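Local coordinates for nucleotidyl transferase (Methanothermobacter thermautotrophicus, PDB 6PLJ), which probably acts as a MobA-like nucleotidyltransferase, with a suggested part in building the pseudomurein cell wall, at residues S151-L156 and D202-Y207; G22-A27 and G74-I79; P49-L54 and G87-A92; I79-H84 and V101-V106. All blocks are in the same frame, centred on the assembly; numbering follows the deposited sequence.

Contact 1: residues S151-L156 and D202-Y207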
loop_
_atom_site.group_PDB
_atom_site.type_symbol
_atom_site.label_atom_id
_atom_site.label_comp_id
_atom_site.label_asym_id
_atom_site.label_seq_id
_atom_site.Cartn_x
_atom_site.Cartn_y
_atom_site.Cartn_z
ATOM N N SER A 151 -10.800 15.357 -7.478
ATOM C CA SER A 151 -10.231 16.317 -6.536
ATOM C C SER A 151 -10.314 15.897 -5.068
ATOM O O SER A 151 -10.047 16.702 -4.191
ATOM C CB SER A 151 -10.920 17.666 -6.737
ATOM O OG SER A 151 -10.691 18.104 -8.064
ATOM N N THR A 152 -10.719 14.663 -4.794
ATOM C CA THR A 152 -10.783 14.166 -3.417
ATOM C C THR A 152 -9.878 12.972 -3.256
ATOM O O THR A 152 -9.921 12.033 -4.064
ATOM C CB THR A 152 -12.215 13.757 -3.048
ATOM O OG1 THR A 152 -13.080 14.874 -3.274
ATOM C CG2 THR A 152 -12.318 13.334 -1.589
ATOM N N VAL A 153 -9.066 13.026 -2.210
ATOM C CA VAL A 153 -8.214 11.913 -1.821
ATOM C C VAL A 153 -8.911 11.232 -0.665
ATOM O O VAL A 153 -9.407 11.902 0.261
ATOM C CB VAL A 153 -6.806 12.384 -1.421
ATOM C CG1 VAL A 153 -5.935 11.202 -1.005
ATOM C CG2 VAL A 153 -6.138 13.143 -2.570
ATOM N N SER A 154 -8.991 9.909 -0.723
ATOM C CA SER A 154 -9.572 9.121 0.349
ATOM C C SER A 154 -8.461 8.271 0.921
ATOM O O SER A 154 -7.524 7.912 0.220
ATOM C CB SER A 154 -10.704 8.254 -0.181
ATOM O OG SER A 154 -10.211 7.366 -1.160
ATOM N N ILE A 155 -8.547 7.973 2.206
ATOM C CA ILE A 155 -7.434 7.330 2.900
ATOM C C ILE A 155 -7.916 6.549 4.099
ATOM O O ILE A 155 -8.948 6.890 4.685
ATOM C CB ILE A 155 -6.413 8.411 3.321
ATOM C CG1 ILE A 155 -5.107 7.790 3.820
ATOM C CG2 ILE A 155 -7.017 9.384 4.345
ATOM C CD1 ILE A 155 -3.979 8.784 3.819
ATOM N N LEU A 156 -7.177 5.493 4.443
ATOM C CA LEU A 156 -7.464 4.739 5.662
ATOM C C LEU A 156 -7.143 5.626 6.862
ATOM O O LEU A 156 -6.021 6.062 7.043
ATOM C CB LEU A 156 -6.649 3.445 5.712
ATOM C CG LEU A 156 -6.940 2.502 6.888
ATOM C CD1 LEU A 156 -8.373 2.018 6.830
ATOM C CD2 LEU A 156 -5.965 1.329 6.891
ATOM N N ASP A 202 -2.480 22.748 0.699
ATOM C CA ASP A 202 -2.977 23.223 -0.589
ATOM C C ASP A 202 -4.502 23.252 -0.699
ATOM O O ASP A 202 -5.030 23.712 -1.708
ATOM C CB ASP A 202 -2.394 22.372 -1.737
ATOM C CG ASP A 202 -0.882 22.510 -1.877
ATOM O OD1 ASP A 202 -0.292 23.479 -1.350
ATOM O OD2 ASP A 202 -0.260 21.645 -2.528
ATOM N N GLY A 203 -5.219 22.740 0.301
ATOM C CA GLY A 203 -6.675 22.751 0.300
ATOM C C GLY A 203 -7.299 21.546 -0.380
ATOM O O GLY A 203 -8.500 21.535 -0.634
ATOM N N VAL A 204 -6.490 20.517 -0.644
ATOM C CA VAL A 204 -6.986 19.274 -1.221
ATOM C C VAL A 204 -7.876 18.621 -0.182
ATOM O O VAL A 204 -7.489 18.545 0.991
ATOM C CB VAL A 204 -5.844 18.293 -1.565
ATOM C CG1 VAL A 204 -6.398 16.949 -2.040
ATOM C CG2 VAL A 204 -4.892 18.893 -2.595
ATOM N N ARG A 205 -9.047 18.158 -0.605
ATOM C CA ARG A 205 -10.004 17.533 0.300
ATOM C C ARG A 205 -9.479 16.119 0.577
ATOM O O ARG A 205 -9.190 15.384 -0.359
ATOM C CB ARG A 205 -11.428 17.457 -0.282
ATOM C CG ARG A 205 -11.930 18.617 -1.151
ATOM C CD ARG A 205 -11.518 20.012 -0.710
ATOM N NE ARG A 205 -12.032 20.404 0.597
ATOM C CZ ARG A 205 -11.798 21.592 1.149
ATOM N NH1 ARG A 205 -11.058 22.487 0.506
ATOM N NH2 ARG A 205 -12.296 21.886 2.343
ATOM N N LEU A 206 -9.313 15.783 1.850
ATOM C CA LEU A 206 -8.822 14.467 2.272
ATOM C C LEU A 206 -9.910 13.810 3.107
ATOM O O LEU A 206 -10.249 14.331 4.176
ATOM C CB LEU A 206 -7.534 14.623 3.069
ATOM C CG LEU A 206 -6.853 13.346 3.565
ATOM C CD1 LEU A 206 -6.439 12.472 2.381
ATOM C CD2 LEU A 206 -5.652 13.693 4.435
ATOM N N TYR A 207 -10.483 12.708 2.619
ATOM C CA TYR A 207 -11.547 11.990 3.344
ATOM C C TYR A 207 -11.011 10.733 4.015
ATOM O O TYR A 207 -10.522 9.818 3.341
ATOM C CB TYR A 207 -12.718 11.624 2.437
ATOM C CG TYR A 207 -13.894 11.081 3.208
ATOM C CD1 TYR A 207 -14.774 11.945 3.859
ATOM C CD2 TYR A 207 -14.104 9.713 3.337
ATOM C CE1 TYR A 207 -15.839 11.457 4.589
ATOM C CE2 TYR A 207 -15.164 9.215 4.075
ATOM C CZ TYR A 207 -16.033 10.103 4.695
ATOM O OH TYR A 207 -17.097 9.633 5.421
HETATM O O HOH W 1 -9.287 18.926 -3.440
#

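Contact 2: residues G22-A27 and G74-I79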
loop_
_atom_site.group_PDB
_atom_site.type_symbol
_atom_site.label_atom_id
_atom_site.label_comp_id
_atom_site.label_asym_id
_atom_site.label_seq_id
_atom_site.Cartn_x
_atom_site.Cartn_y
_atom_site.Cartn_z
ATOM N N GLY A 22 -14.526 8.222 -12.882
ATOM C CA GLY A 22 -15.339 7.008 -12.606
ATOM C C GLY A 22 -15.495 6.044 -13.777
ATOM O O GLY A 22 -16.508 5.352 -13.871
ATOM N N ASN A 23 -14.498 5.978 -14.660
ATOM C CA ASN A 23 -14.511 5.023 -15.772
ATOM C C ASN A 23 -13.605 3.821 -15.506
ATOM O O ASN A 23 -13.878 2.732 -16.001
ATOM C CB ASN A 23 -14.115 5.700 -17.085
ATOM C CG ASN A 23 -15.134 6.736 -17.541
ATOM O OD1 ASN A 23 -16.333 6.462 -17.586
ATOM N ND2 ASN A 23 -14.660 7.928 -17.885
ATOM N N MET A 24 -12.521 4.002 -14.750
ATOM C CA MET A 24 -11.625 2.876 -14.501
ATOM C C MET A 24 -10.798 3.091 -13.246
ATOM O O MET A 24 -10.237 4.170 -13.046
ATOM C CB MET A 24 -10.722 2.679 -15.714
ATOM C CG MET A 24 -9.692 1.564 -15.607
ATOM S SD MET A 24 -8.737 1.382 -17.116
ATOM C CE MET A 24 -7.844 -0.112 -16.697
ATOM N N ILE A 25 -10.742 2.053 -12.413
ATOM C CA ILE A 25 -10.020 2.102 -11.142
ATOM C C ILE A 25 -8.846 1.138 -11.235
ATOM O O ILE A 25 -9.022 -0.066 -11.415
ATOM C CB ILE A 25 -10.905 1.736 -9.928
ATOM C CG1 ILE A 25 -12.056 2.742 -9.784
ATOM C CG2 ILE A 25 -10.055 1.720 -8.655
ATOM C CD1 ILE A 25 -13.125 2.315 -8.803
ATOM N N SER A 26 -7.632 1.669 -11.098
ATOM C CA SER A 26 -6.427 0.843 -11.116
ATOM C C SER A 26 -5.845 0.813 -9.723
ATOM O O SER A 26 -5.787 1.854 -9.060
ATOM C CB SER A 26 -5.374 1.455 -12.023
ATOM O OG SER A 26 -5.834 1.536 -13.356
ATOM N N ALA A 27 -5.405 -0.349 -9.272
ATOM C CA ALA A 27 -4.614 -0.398 -8.050
ATOM C C ALA A 27 -3.148 -0.340 -8.393
ATOM O O ALA A 27 -2.713 -0.861 -9.415
ATOM C CB ALA A 27 -4.914 -1.634 -7.245
ATOM N N GLY A 74 -12.287 -5.242 -6.064
ATOM C CA GLY A 74 -13.041 -4.992 -7.276
ATOM C C GLY A 74 -12.406 -4.032 -8.261
ATOM O O GLY A 74 -13.079 -3.578 -9.163
ATOM N N VAL A 75 -11.125 -3.710 -8.085
ATOM C CA VAL A 75 -10.403 -2.872 -9.044
ATOM C C VAL A 75 -10.354 -3.488 -10.446
ATOM O O VAL A 75 -10.407 -4.713 -10.604
ATOM C CB VAL A 75 -8.966 -2.561 -8.558
ATOM C CG1 VAL A 75 -9.031 -1.757 -7.260
ATOM C CG2 VAL A 75 -8.125 -3.822 -8.433
ATOM N N ASP A 76 -10.240 -2.635 -11.457
ATOM C CA ASP A 76 -10.207 -3.091 -12.855
ATOM C C ASP A 76 -8.873 -3.724 -13.241
ATOM O O ASP A 76 -8.813 -4.507 -14.168
ATOM C CB ASP A 76 -10.492 -1.932 -13.802
ATOM C CG ASP A 76 -11.896 -1.415 -13.662
ATOM O OD1 ASP A 76 -12.846 -2.195 -13.866
ATOM O OD2 ASP A 76 -12.075 -0.237 -13.370
ATOM N N GLU A 77 -7.805 -3.350 -12.549
ATOM C CA GLU A 77 -6.482 -3.934 -12.760
ATOM C C GLU A 77 -5.642 -3.664 -11.538
ATOM O O GLU A 77 -5.956 -2.753 -10.772
ATOM C CB GLU A 77 -5.779 -3.347 -13.985
ATOM C CG GLU A 77 -5.389 -1.878 -13.807
ATOM C CD GLU A 77 -4.710 -1.263 -15.004
ATOM O OE1 GLU A 77 -4.300 -2.016 -15.915
ATOM O OE2 GLU A 77 -4.577 -0.025 -15.017
ATOM N N CYS A 78 -4.587 -4.454 -11.363
ATOM C CA CYS A 78 -3.640 -4.259 -10.281
ATOM C C CYS A 78 -2.222 -4.244 -10.838
ATOM O O CYS A 78 -1.764 -5.232 -11.427
ATOM C CB CYS A 78 -3.788 -5.364 -9.247
ATOM S SG CYS A 78 -2.717 -5.121 -7.806
ATOM N N ILE A 79 -1.564 -3.101 -10.666
ATOM C CA ILE A 79 -0.167 -2.895 -10.991
ATOM C C ILE A 79 0.614 -3.148 -9.719
ATOM O O ILE A 79 0.202 -2.702 -8.656
ATOM C CB ILE A 79 0.083 -1.439 -11.474
ATOM C CG1 ILE A 79 -0.406 -1.249 -12.921
ATOM C CG2 ILE A 79 1.570 -1.093 -11.460
ATOM C CD1 ILE A 79 -1.842 -1.558 -13.191
#

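Contact 3: residues P49-L54 and G87-A92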
loop_
_atom_site.group_PDB
_atom_site.type_symbol
_atom_site.label_atom_id
_atom_site.label_comp_id
_atom_site.label_asym_id
_atom_site.label_seq_id
_atom_site.Cartn_x
_atom_site.Cartn_y
_atom_site.Cartn_z
ATOM N N PRO A 49 16.984 -14.064 8.601
ATOM C CA PRO A 49 16.101 -13.014 8.097
ATOM C C PRO A 49 15.460 -13.371 6.770
ATOM O O PRO A 49 16.021 -14.109 5.950
ATOM C CB PRO A 49 17.031 -11.800 7.953
ATOM C CG PRO A 49 18.155 -12.081 8.879
ATOM C CD PRO A 49 18.353 -13.558 8.766
ATOM N N VAL A 50 14.237 -12.886 6.612
ATOM C CA VAL A 50 13.459 -13.064 5.396
ATOM C C VAL A 50 12.902 -11.666 5.123
ATOM O O VAL A 50 12.460 -11.002 6.046
ATOM C CB VAL A 50 12.307 -14.073 5.625
ATOM C CG1 VAL A 50 11.382 -14.145 4.419
ATOM C CG2 VAL A 50 12.844 -15.463 5.957
ATOM N N HIS A 51 12.984 -11.205 3.877
ATOM C CA HIS A 51 12.370 -9.945 3.487
ATOM C C HIS A 51 10.874 -9.988 3.799
ATOM O O HIS A 51 10.203 -10.984 3.523
ATOM C CB HIS A 51 12.603 -9.707 2.001
ATOM C CG HIS A 51 12.065 -8.405 1.495
ATOM N ND1 HIS A 51 12.307 -7.201 2.114
ATOM C CD2 HIS A 51 11.362 -8.115 0.375
ATOM C CE1 HIS A 51 11.734 -6.228 1.425
ATOM N NE2 HIS A 51 11.166 -6.759 0.362
ATOM N N LYS A 52 10.374 -8.887 4.342
ATOM C CA LYS A 52 9.003 -8.810 4.872
ATOM C C LYS A 52 7.945 -9.298 3.905
ATOM O O LYS A 52 6.975 -9.922 4.314
ATOM C CB LYS A 52 8.681 -7.393 5.324
ATOM C CG LYS A 52 8.729 -6.313 4.253
ATOM C CD LYS A 52 8.686 -4.911 4.841
ATOM C CE LYS A 52 8.991 -3.886 3.760
ATOM N NZ LYS A 52 8.707 -2.464 4.087
ATOM N N LEU A 53 8.128 -9.002 2.626
ATOM C CA LEU A 53 7.113 -9.336 1.635
ATOM C C LEU A 53 7.017 -10.823 1.369
ATOM O O LEU A 53 6.000 -11.289 0.834
ATOM C CB LEU A 53 7.390 -8.600 0.326
ATOM C CG LEU A 53 7.323 -7.084 0.407
ATOM C CD1 LEU A 53 7.425 -6.530 -0.998
ATOM C CD2 LEU A 53 6.046 -6.596 1.084
ATOM N N LEU A 54 8.057 -11.567 1.742
ATOM C CA LEU A 54 8.136 -12.995 1.477
ATOM C C LEU A 54 7.838 -13.856 2.698
ATOM O O LEU A 54 7.884 -15.092 2.613
ATOM C CB LEU A 54 9.530 -13.318 0.940
ATOM C CG LEU A 54 9.982 -12.502 -0.268
ATOM C CD1 LEU A 54 11.457 -12.759 -0.576
ATOM C CD2 LEU A 54 9.098 -12.782 -1.458
ATOM N N GLY A 87 13.183 -10.163 -8.152
ATOM C CA GLY A 87 13.080 -11.570 -8.577
ATOM C C GLY A 87 12.216 -12.435 -7.677
ATOM O O GLY A 87 11.306 -13.140 -8.145
ATOM N N GLU A 88 12.464 -12.347 -6.376
ATOM C CA GLU A 88 11.740 -13.129 -5.388
ATOM C C GLU A 88 10.301 -12.657 -5.215
ATOM O O GLU A 88 9.403 -13.474 -5.079
ATOM C CB GLU A 88 12.435 -13.077 -4.027
ATOM C CG GLU A 88 13.753 -13.818 -3.978
ATOM C CD GLU A 88 14.455 -13.584 -2.667
ATOM O OE1 GLU A 88 15.009 -12.484 -2.492
ATOM O OE2 GLU A 88 14.429 -14.482 -1.806
ATOM N N VAL A 89 10.093 -11.340 -5.229
ATOM C CA VAL A 89 8.742 -10.783 -5.090
ATOM C C VAL A 89 7.908 -11.162 -6.319
ATOM O O VAL A 89 6.772 -11.607 -6.191
ATOM C CB VAL A 89 8.786 -9.250 -4.840
ATOM C CG1 VAL A 89 7.403 -8.643 -4.902
ATOM C CG2 VAL A 89 9.433 -8.953 -3.484
ATOM N N GLU A 90 8.504 -11.038 -7.491
ATOM C CA GLU A 90 7.839 -11.419 -8.744
ATOM C C GLU A 90 7.536 -12.913 -8.805
ATOM O O GLU A 90 6.446 -13.300 -9.254
ATOM C CB GLU A 90 8.645 -10.937 -9.939
ATOM C CG GLU A 90 8.662 -9.415 -10.033
ATOM C CD GLU A 90 9.674 -8.875 -11.008
ATOM O OE1 GLU A 90 10.249 -9.666 -11.803
ATOM O OE2 GLU A 90 9.936 -7.662 -10.981
ATOM N N GLU A 91 8.433 -13.748 -8.291
ATOM C CA GLU A 91 8.156 -15.183 -8.241
ATOM C C GLU A 91 6.988 -15.472 -7.299
ATOM O O GLU A 91 6.141 -16.297 -7.623
ATOM C CB GLU A 91 9.410 -15.980 -7.849
ATOM C CG GLU A 91 9.229 -17.492 -7.724
ATOM C CD GLU A 91 8.692 -18.167 -8.978
ATOM O OE1 GLU A 91 8.982 -17.704 -10.108
ATOM O OE2 GLU A 91 7.976 -19.178 -8.825
ATOM N N ALA A 92 6.922 -14.775 -6.157
ATOM C CA ALA A 92 5.800 -14.913 -5.230
ATOM C C ALA A 92 4.472 -14.593 -5.902
ATOM O O ALA A 92 3.484 -15.257 -5.634
ATOM C CB ALA A 92 5.984 -14.059 -3.982
#

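Contact 4: residues I79-H84 and V101-V106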
loop_
_atom_site.group_PDB
_atom_site.type_symbol
_atom_site.label_atom_id
_atom_site.label_comp_id
_atom_site.label_asym_id
_atom_site.label_seq_id
_atom_site.Cartn_x
_atom_site.Cartn_y
_atom_site.Cartn_z
ATOM N N ILE A 79 -1.564 -3.101 -10.666
ATOM C CA ILE A 79 -0.167 -2.895 -10.991
ATOM C C ILE A 79 0.614 -3.148 -9.719
ATOM O O ILE A 79 0.202 -2.702 -8.656
ATOM C CB ILE A 79 0.083 -1.439 -11.474
ATOM C CG1 ILE A 79 -0.406 -1.249 -12.921
ATOM C CG2 ILE A 79 1.570 -1.093 -11.460
ATOM C CD1 ILE A 79 -1.842 -1.558 -13.191
ATOM N N VAL A 80 1.723 -3.869 -9.818
ATOM C CA VAL A 80 2.599 -4.051 -8.667
ATOM C C VAL A 80 3.963 -3.524 -9.050
ATOM O O VAL A 80 4.506 -3.914 -10.088
ATOM C CB VAL A 80 2.719 -5.514 -8.237
ATOM C CG1 VAL A 80 3.646 -5.627 -7.043
ATOM C CG2 VAL A 80 1.354 -6.100 -7.909
ATOM N N VAL A 81 4.501 -2.637 -8.216
ATOM C CA VAL A 81 5.801 -2.032 -8.463
ATOM C C VAL A 81 6.812 -2.782 -7.635
ATOM O O VAL A 81 6.673 -2.854 -6.413
ATOM C CB VAL A 81 5.808 -0.543 -8.106
ATOM C CG1 VAL A 81 7.143 0.087 -8.479
ATOM C CG2 VAL A 81 4.675 0.172 -8.834
ATOM N N THR A 82 7.838 -3.301 -8.303
ATOM C CA THR A 82 8.860 -4.102 -7.645
ATOM C C THR A 82 10.219 -3.413 -7.764
ATOM O O THR A 82 10.387 -2.459 -8.515
ATOM C CB THR A 82 8.914 -5.525 -8.246
ATOM O OG1 THR A 82 9.210 -5.445 -9.647
ATOM C CG2 THR A 82 7.573 -6.249 -8.046
ATOM N N GLY A 83 11.175 -3.877 -6.976
ATOM C CA GLY A 83 12.513 -3.291 -7.004
ATOM C C GLY A 83 13.426 -4.117 -6.135
ATOM O O GLY A 83 14.104 -5.025 -6.612
ATOM N N HIS A 84 13.400 -3.831 -4.844
ATOM C CA HIS A 84 14.174 -4.605 -3.905
ATOM C C HIS A 84 13.771 -6.066 -3.918
ATOM O O HIS A 84 12.597 -6.394 -3.706
ATOM C CB HIS A 84 14.057 -4.071 -2.491
ATOM C CG HIS A 84 14.990 -4.752 -1.563
ATOM N ND1 HIS A 84 16.361 -4.671 -1.720
ATOM C CD2 HIS A 84 14.775 -5.560 -0.505
ATOM C CE1 HIS A 84 16.940 -5.401 -0.788
ATOM N NE2 HIS A 84 16.007 -5.936 -0.029
ATOM N N VAL A 101 5.692 -3.814 -12.817
ATOM C CA VAL A 101 6.665 -2.857 -13.333
ATOM C C VAL A 101 7.770 -2.726 -12.316
ATOM O O VAL A 101 7.520 -2.634 -11.123
ATOM C CB VAL A 101 6.072 -1.478 -13.691
ATOM C CG1 VAL A 101 5.112 -1.635 -14.867
ATOM C CG2 VAL A 101 5.382 -0.807 -12.522
ATOM N N ARG A 102 9.006 -2.753 -12.795
ATOM C CA ARG A 102 10.147 -2.740 -11.895
ATOM C C ARG A 102 10.770 -1.346 -11.857
ATOM O O ARG A 102 10.928 -0.684 -12.897
ATOM C CB ARG A 102 11.142 -3.814 -12.330
ATOM C CG ARG A 102 12.087 -4.248 -11.235
ATOM C CD ARG A 102 13.106 -5.240 -11.766
ATOM N NE ARG A 102 12.611 -6.613 -11.896
ATOM C CZ ARG A 102 13.403 -7.657 -12.151
ATOM N NH1 ARG A 102 14.714 -7.481 -12.330
ATOM N NH2 ARG A 102 12.903 -8.881 -12.243
ATOM N N ASN A 103 11.107 -0.908 -10.662
ATOM C CA ASN A 103 11.882 0.340 -10.592
ATOM C C ASN A 103 13.292 0.005 -11.088
ATOM O O ASN A 103 13.880 -0.899 -10.596
ATOM C CB ASN A 103 12.052 0.830 -9.155
ATOM C CG ASN A 103 10.799 1.413 -8.550
ATOM O OD1 ASN A 103 10.029 2.074 -9.236
ATOM N ND2 ASN A 103 10.642 1.224 -7.267
ATOM N N ASP A 104 13.798 0.790 -12.006
ATOM C CA ASP A 104 15.185 0.674 -12.471
ATOM C C ASP A 104 15.628 2.089 -12.821
ATOM O O ASP A 104 15.210 2.600 -13.869
ATOM C CB ASP A 104 15.269 -0.269 -13.682
ATOM C CG ASP A 104 16.703 -0.477 -14.187
ATOM O OD1 ASP A 104 17.670 -0.078 -13.496
ATOM O OD2 ASP A 104 16.851 -1.065 -15.284
ATOM N N PRO A 105 16.449 2.742 -11.982
ATOM C CA PRO A 105 17.143 2.153 -10.808
ATOM C C PRO A 105 16.253 1.798 -9.614
ATOM O O PRO A 105 15.167 2.361 -9.465
ATOM C CB PRO A 105 18.133 3.260 -10.405
ATOM C CG PRO A 105 17.473 4.518 -10.864
ATOM C CD PRO A 105 16.839 4.151 -12.181
ATOM N N VAL A 106 16.726 0.870 -8.778
ATOM C CA VAL A 106 15.927 0.380 -7.642
ATOM C C VAL A 106 15.918 1.263 -6.407
ATOM O O VAL A 106 15.028 1.127 -5.592
ATOM C CB VAL A 106 16.295 -1.055 -7.150
ATOM C CG1 VAL A 106 16.078 -2.075 -8.236
ATOM C CG2 VAL A 106 17.714 -1.130 -6.563
#

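Contact 1: residues S151-L156 and D202-Y207
V153 O receives the shortest bond of this pairing, from Y207 N at 2.7 Å, and L206 CA adds a CA-H...O contact to the same oxygen at 3.3 Å. Two further backbone bonds set strands 152-156 and 205-207 side by side and parallel: V153 N donates to R205 O (3.0 Å), and I155 N to Y207 O (2.9 Å). The last is bent, 141° at the hydrogen, and S154 CA brings a second CA-H to Y207 O. The strand directions differ by 29°, the twist expected of a sheet rather than a flat array. Farther back, where the chains diverge, a water accepts from R205 N and lies beside S151 O, although so close to it that the detail there is doubtful.

Branched aliphatic residues suit the face that turns inward. L206 has CG anti to its backbone N (chi1 -179°), which carries CD1 across to V153 CG1 at 3.7 Å. The same methyl meets I155 CG2, also at 3.7 Å, and thus fills the notch between two side chains of the partner strand. V153 turns its other methyl, CG2, to V204 CG1 at 3.9 Å.

Helix 192-201 covers this aliphatic face, with M199 on V153 and V204, L196 on I155 and L200 on L206, while L180 of helix 178-184 joins at V153 and V204. Beyond the other face, the ring of Y207 stacks on H147 at the end of helix 138-147 and meets W163 edge-to-face, and strand 174-177 borders strand 152-157 on the side away from 205-210.

Contact 2: residues G22-A27 and G74-I79
I25, S26 and A27 meet V75 to I79 where two parallel strands, 25-31 and 77-82, run side by side in the Rossmann-like sheet of this MobA-like fold. Backbone bonds give the register: A27 N donates to E77 O at 2.9 Å, and I79 N to A27 O at 2.8 Å. Before the strand proper, D76 N reaches I25 O at 2.8 Å.

Two acidic side chains add polar links. D76 OD2 accepts I25 N at 2.8 Å through its anti lone pair in a nearly straight bond (172°), so this aspartate grips both backbone polar groups of I25. E77 OE2 takes the hydroxyl proton of S26 OG at 2.6 Å, and G122 N supplies a second donor. An alanine in place of E77 would probably leave S26 OG and G122 N without this shared acceptor.

Apolar contacts among V75, I25 and A27 are on the other face, where V75 CG1 packs on I25 CG2 at 3.9 Å and V75 CG2 on A27 CB; the small alanine leaves room for V70 of helix 62-72. M24 lies instead on the E77 side: extended beyond CG, it lays its terminal methyl against the glutamate, with CE 3.7 Å from E77 OE2.

Contact 3: residues P49-L54 and G87-A92
H51 opens the contact with the edge of its imidazole: CD2 lies 4.4 Å from V89 CG2, which sits near the ring plane. CG anti to the backbone N (chi1 -177°) sends the ring toward the helix; the ring also meets H84, in the loop before the helix, edge-to-face. The chain then turns through a short 3-10 segment, closed by L54 N donating to H51 O at 2.8 Å. This turn folds L53 N over one face of the histidine ring and presents L53 and L54 side by side to helix 86-92.

L53 touches the helix through one methyl, CD1, 4.0 Å from V89 CG2, so this branch of the valine serves both H51 and L53. L54 makes the broadest contact. Its CD1 rests 3.6 Å from E88 CB and just as near to E88 OE2, the two side chains crossing at about a right angle. Its CD2 lies over the backbone, 3.7 Å from E88 O, and reaches along the helix to A92 CB at 4.2 Å; the small alanine makes room for the leucine branch.

E88 thus meets the leucine methyl with both its CB and its carboxylate, whose OE1 is salt-bridged to R85, a partner that would probably compensate the charge. Between the two segments the chemistry is mainly van der Waals packing of aliphatic groups, with no hydrogen bond, so the fit of loop to helix rests on shape.

Contact 4: residues I79-H84 and V101-V106
The carboxamide of N103 and the guanidinium of R102 are the flat groups that reach strand 79-82. V81 CG1 approaches the amide from off its plane, 3.6 Å from N103 OD1, while N103 ND2 is bonded to S113 OG of helix 110-120. The R102 guanidinium lies obliquely to T82 OG1, but closer contact is made by its aliphatic stem, R102 CG being 3.5 Å from T82 OG1.

Three backbone bonds join the parallel strands: V101 N donates to V80 O (3.0 Å), T82 N to V101 O (2.9 Å) and N103 N to T82 O (2.7 Å). The last is nearly straight, 173° at the hydrogen, and carries the pairing one residue past the strand end. V81 CA adds a CA-H...O contact to V101 O at 3.2 Å. On the face of V81 and V101, V101 CG2 fits between V81 CG2 (3.9 Å) and I79 CG2 (4.0 Å), beta-branched side chains that suit extended backbone. At G83 a CB would come close to N103 and V106, so glycine sits easily. An alanine at N103 would probably leave S113 OG without its amide donor and open a gap beside V81 CG1.

This is the pairing of a beta-alpha-beta crossover, strand 77-82 to 99-102 through helix 86-92. T82 OG1, placed between its backbone N and carbonyl carbon (chi1 59°), faces the R102 stem and also E90 of that helix; R102 NH2 takes the other E90 oxygen. Such neighbouring donors would probably stabilise the carboxylate's charge, tying the crossover to its strands by polar bonds.

How the contacts relate
Contacts 1, 2 and 4 are parallel strand pairings within one mixed sheet, whereas contact 3 rests a loop on a helix. Contacts 2 and 4 share I79 and strand 77-82, which strands 25-31 and 99-102 flank; contact 1 lies farther across the sheet, its centre about 19 Å from that of contact 2. Contact 4 is the most buried, with the others partly so. Chemistry follows place: aliphatic packing backs contact 1, side-chain carboxylates reinforce contact 2 near the strand starts, and contact 3 is mostly aliphatic, without directed bonds. Contacts 3 and 4 touch directly, through the E90 bonds and the H51 and H84 rings, and contacts 1 and 3 lie on opposite sides of the chain's centre.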